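Local coordinates for hemerythrin HHE cation binding domain protein (Mycobacterium kansasii, PDB 6TYJ), which binds zinc and iron ions within a helical bundle of the hemerythrin family, at residues A42-D45 with E46-I49; L48-L51 with D52-F55. All coordinates share one frame; numbering follows the deposited sequence. Where two conformers were deposited one is given.

Contact 1: A42-D45 with E46-I49; sequences ALFD and ELLI. With ZN (zinc ion), chain E.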
loop_
_atom_site.group_PDB
_atom_site.type_symbol
_atom_site.label_atom_id
_atom_site.label_comp_id
_atom_site.label_asym_id
_atom_site.label_seq_id
_atom_site.Cartn_x
_atom_site.Cartn_y
_atom_site.Cartn_z
ATOM N N ALA A 42 -6.468 11.024 -12.164
ATOM C CA ALA A 42 -6.863 11.321 -10.778
ATOM C C ALA A 42 -6.885 10.058 -9.946
ATOM O O ALA A 42 -6.382 10.045 -8.818
ATOM C CB ALA A 42 -8.227 12.007 -10.728
ATOM N N LEU A 43 -7.426 8.969 -10.502
ATOM C CA LEU A 43 -7.478 7.721 -9.756
ATOM C C LEU A 43 -6.080 7.219 -9.426
ATOM O O LEU A 43 -5.844 6.684 -8.331
ATOM C CB LEU A 43 -8.253 6.686 -10.581
ATOM C CG LEU A 43 -9.781 6.826 -10.592
ATOM C CD1 LEU A 43 -10.268 5.889 -11.717
ATOM C CD2 LEU A 43 -10.435 6.462 -9.247
ATOM N N PHE A 44 -5.130 7.392 -10.347
ATOM C CA PHE A 44 -3.773 6.956 -10.064
ATOM C C PHE A 44 -3.160 7.764 -8.918
ATOM O O PHE A 44 -2.495 7.186 -8.054
ATOM C CB PHE A 44 -2.904 7.061 -11.310
ATOM C CG PHE A 44 -1.523 6.531 -11.108
ATOM C CD1 PHE A 44 -1.328 5.188 -10.847
ATOM C CD2 PHE A 44 -0.413 7.375 -11.199
ATOM C CE1 PHE A 44 -0.030 4.686 -10.636
ATOM C CE2 PHE A 44 0.882 6.870 -11.018
ATOM C CZ PHE A 44 1.062 5.527 -10.748
ATOM N N ASP A 45 -3.367 9.084 -8.896
ATOM C CA ASP A 45 -2.922 9.869 -7.737
ATOM C C ASP A 45 -3.551 9.355 -6.452
ATOM O O ASP A 45 -2.898 9.333 -5.388
ATOM C CB ASP A 45 -3.289 11.332 -7.913
ATOM C CG ASP A 45 -2.385 12.069 -8.874
ATOM O OD1 ASP A 45 -1.318 11.545 -9.267
ATOM O OD2 ASP A 45 -2.760 13.206 -9.217
ATOM N N GLU A 46 -4.849 9.016 -6.496
ATOM C CA GLU A 46 -5.514 8.520 -5.285
ATOM C C GLU A 46 -4.868 7.233 -4.816
ATOM O O GLU A 46 -4.650 7.039 -3.607
ATOM C CB GLU A 46 -7.005 8.294 -5.558
ATOM C CG GLU A 46 -7.766 9.581 -5.825
ATOM C CD GLU A 46 -9.204 9.335 -6.246
ATOM O OE1 GLU A 46 -9.918 8.578 -5.556
ATOM O OE2 GLU A 46 -9.614 9.908 -7.271
ATOM N N LEU A 47 -4.503 6.362 -5.766
ATOM C CA LEU A 47 -3.806 5.120 -5.424
ATOM C C LEU A 47 -2.452 5.400 -4.789
ATOM O O LEU A 47 -2.081 4.752 -3.798
ATOM C CB LEU A 47 -3.637 4.250 -6.677
ATOM C CG LEU A 47 -2.797 2.974 -6.475
ATOM C CD1 LEU A 47 -3.413 2.061 -5.396
ATOM C CD2 LEU A 47 -2.701 2.203 -7.810
ATOM N N LEU A 48 -1.708 6.373 -5.325
ATOM C CA LEU A 48 -0.399 6.685 -4.754
ATOM C C LEU A 48 -0.552 7.137 -3.307
ATOM O O LEU A 48 0.289 6.802 -2.461
ATOM C CB LEU A 48 0.311 7.763 -5.578
ATOM C CG LEU A 48 0.788 7.400 -6.999
ATOM C CD1 LEU A 48 1.373 8.608 -7.714
ATOM C CD2 LEU A 48 1.771 6.207 -6.968
ATOM N N ILE A 49 -1.574 7.952 -3.015
ATOM C CA ILE A 49 -1.806 8.394 -1.632
ATOM C C ILE A 49 -2.056 7.194 -0.727
ATOM O O ILE A 49 -1.429 7.044 0.341
ATOM C CB ILE A 49 -2.979 9.391 -1.591
ATOM C CG1 ILE A 49 -2.591 10.701 -2.296
ATOM C CG2 ILE A 49 -3.473 9.610 -0.153
ATOM C CD1 ILE A 49 -3.747 11.623 -2.548
HETATM ZN ZN ZN E . -12.006 9.146 -7.632
HETATM O O HOH W 1 -14.024 7.782 -8.116
#
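Leu-48 leans on Phe-44 one turn back along helix 38-65, and the two make the closest apolar side-chain contact between residues 42-45 and 46-49. Phe-44 carries CG anti to its backbone nitrogen (chi1 -176°), while Leu-48 CG sits beside its own nitrogen (chi1 -68°), and the two side chains cross at a slant. Leu-48 CG makes a CH-pi contact over one face of the ring, 4.3 Å from the Phe-44 ring centroid and displaced toward the rim. The two methyls divide the rest: Leu-48 CD1 reaches Phe-44 CE2 at 3.8 Å, and Leu-48 CD2 reaches Phe-44 CZ at 3.9 Å. Leu-87, Leu-90 and Leu-91 of helix 70-91 also pack on Phe-44, placing the ring between helices.

The polar contacts within the backbone are regular i to i+4 hydrogen bonds, among them Glu-46 N to Ala-42 O (3.0 Å) and Leu-47 N to Leu-43 O (2.9 Å).

Metal binding occupies the outer side. The Glu-46 chain runs extended beyond CG, carrying its carboxylate past Ala-42 O, and OE2 holds a zinc ion at 2.5 Å, long for a zinc-oxygen bond; a water lies equally far from the metal. Glu-46 OE1 stays farther from the zinc, at 3.0 Å, and the bond is through OE2. The methyl Leu-43 CD2 lies 3.5 Å from the same ion.

The arrangement is that of an amphipathic helix in a hemerythrin-like bundle: apolar residues face neighbouring helices, and the outer carboxylate carries a zinc bound away from the site inside the bundle.

Contact 2: L48-L51 with D52-F55; sequences LIEL and DIHF. With ZN (zinc ion), chain B.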
loop_
_atom_site.group_PDB
_atom_site.type_symbol
_atom_site.label_atom_id
_atom_site.label_comp_id
_atom_site.label_asym_id
_atom_site.label_seq_id
_atom_site.Cartn_x
_atom_site.Cartn_y
_atom_site.Cartn_z
ATOM N N LEU A 48 -1.708 6.373 -5.325
ATOM C CA LEU A 48 -0.399 6.685 -4.754
ATOM C C LEU A 48 -0.552 7.137 -3.307
ATOM O O LEU A 48 0.289 6.802 -2.461
ATOM C CB LEU A 48 0.311 7.763 -5.578
ATOM C CG LEU A 48 0.788 7.400 -6.999
ATOM C CD1 LEU A 48 1.373 8.608 -7.714
ATOM C CD2 LEU A 48 1.771 6.207 -6.968
ATOM N N ILE A 49 -1.574 7.952 -3.015
ATOM C CA ILE A 49 -1.806 8.394 -1.632
ATOM C C ILE A 49 -2.056 7.194 -0.727
ATOM O O ILE A 49 -1.429 7.044 0.341
ATOM C CB ILE A 49 -2.979 9.391 -1.591
ATOM C CG1 ILE A 49 -2.591 10.701 -2.296
ATOM C CG2 ILE A 49 -3.473 9.610 -0.153
ATOM C CD1 ILE A 49 -3.747 11.623 -2.548
ATOM N N GLU A 50 -2.985 6.316 -1.126
ATOM C CA GLU A 50 -3.324 5.173 -0.290
ATOM C C GLU A 50 -2.141 4.230 -0.157
ATOM O O GLU A 50 -1.919 3.660 0.913
ATOM C CB GLU A 50 -4.561 4.437 -0.855
ATOM C CG GLU A 50 -5.822 5.317 -0.849
ATOM C CD GLU A 50 -6.090 5.974 0.491
ATOM O OE1 GLU A 50 -6.145 5.260 1.513
ATOM O OE2 GLU A 50 -6.282 7.210 0.507
ATOM N N LEU A 51 -1.358 4.062 -1.227
ATOM C CA LEU A 51 -0.193 3.185 -1.160
ATOM C C LEU A 51 0.844 3.734 -0.189
ATOM O O LEU A 51 1.381 2.990 0.636
ATOM C CB LEU A 51 0.416 3.000 -2.555
ATOM C CG LEU A 51 1.704 2.182 -2.677
ATOM C CD1 LEU A 51 1.587 0.860 -1.930
ATOM C CD2 LEU A 51 2.077 1.936 -4.147
ATOM N N ASP A 52 1.152 5.030 -0.302
ATOM C CA ASP A 52 2.064 5.703 0.631
ATOM C C ASP A 52 1.690 5.405 2.071
ATOM O O ASP A 52 2.526 4.946 2.866
ATOM C CB ASP A 52 2.023 7.213 0.362
ATOM C CG ASP A 52 2.920 8.020 1.279
ATOM O OD1 ASP A 52 3.904 7.477 1.795
ATOM O OD2 ASP A 52 2.631 9.208 1.476
ATOM N N ILE A 53 0.432 5.639 2.427
ATOM C CA ILE A 53 0.089 5.502 3.840
ATOM C C ILE A 53 0.005 4.039 4.253
ATOM O O ILE A 53 0.254 3.702 5.430
ATOM C CB ILE A 53 -1.192 6.271 4.173
ATOM C CG1 ILE A 53 -2.421 5.615 3.593
ATOM C CG2 ILE A 53 -1.103 7.705 3.654
ATOM C CD1 ILE A 53 -3.642 6.577 3.691
ATOM N N HIS A 54 -0.310 3.151 3.306
ATOM C CA HIS A 54 -0.400 1.734 3.609
ATOM C C HIS A 54 0.949 1.156 3.995
ATOM O O HIS A 54 1.071 0.480 5.036
ATOM C CB HIS A 54 -0.938 0.999 2.393
ATOM C CG HIS A 54 -1.221 -0.437 2.656
ATOM N ND1 HIS A 54 -2.362 -0.859 3.288
ATOM C CD2 HIS A 54 -0.513 -1.552 2.363
ATOM C CE1 HIS A 54 -2.355 -2.179 3.375
ATOM N NE2 HIS A 54 -1.236 -2.618 2.829
ATOM N N PHE A 55 1.978 1.415 3.176
ATOM C CA PHE A 55 3.305 0.903 3.499
ATOM C C PHE A 55 3.821 1.515 4.788
ATOM O O PHE A 55 4.526 0.839 5.542
ATOM C CB PHE A 55 4.287 1.139 2.350
ATOM C CG PHE A 55 4.130 0.157 1.220
ATOM C CD1 PHE A 55 3.078 -0.748 1.212
ATOM C CD2 PHE A 55 5.058 0.122 0.192
ATOM C CE1 PHE A 55 2.925 -1.668 0.168
ATOM C CE2 PHE A 55 4.917 -0.782 -0.843
ATOM C CZ PHE A 55 3.849 -1.684 -0.851
HETATM ZN ZN ZN B . -0.526 -4.594 2.963
#
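Leu-51 holds CG anti to its backbone nitrogen (chi1 176°), and Phe-55, one turn on, turns its ring back beside its own nitrogen (chi1 -78°). These torsions set the two side chains across each other, with Leu-51 CD1 over the centre of the Phe-55 ring, 3.6 Å from the centroid in a CH-pi contact. Leu-51 was modelled in two conformers; the contact holds for the one given and is doubtful for the other. Phe-55 also stacks with His-80, itself a zinc ligand.

Glu-50 and Ile-53 run side by side, pointing the same way, with Ile-53 CD1 3.6 Å from Glu-50 OE1. That oxygen is gripped twice from elsewhere, by a salt bridge to Arg-151 NH2 and a hydrogen bond to His-19 NE2.

Backbone hydrogen bonds run from Phe-55 N to Leu-51 O and from His-54 N to Glu-50 O.

His-54 NE2 binds zinc at 2.1 Å, alongside His-20, Glu-58, His-114 and Glu-118, while its ND1 is hydrogen-bonded to His-19 ND1. The chemistry implies a second shell: held at NE2 by zinc and at ND1 by His-19, the imidazole is probably fixed in rotation, and His-19 links it to the buried Glu-50 carboxylate.

Contacts 1 and 2 are successive lengths of helix 38-65, with centres 9 Å apart, and they share Leu-48 and Ile-49. Residues 42-49 lie toward the outer end: the centre of contact 1 is about 11 Å from the centre of the chain, that of contact 2 about 5 Å. Each has a zinc ligand, but the two metals are 20.8 Å apart, measured from the zinc on Glu-46 OE2 to that on His-54 NE2. The first has one protein bond and one water here, the second five protein ligands. The side chain of Leu-47 is about 8 Å from that of His-54. Contact 2 thus supplies one ligand, His-54, to the five-residue zinc site; contact 1 lies outside it.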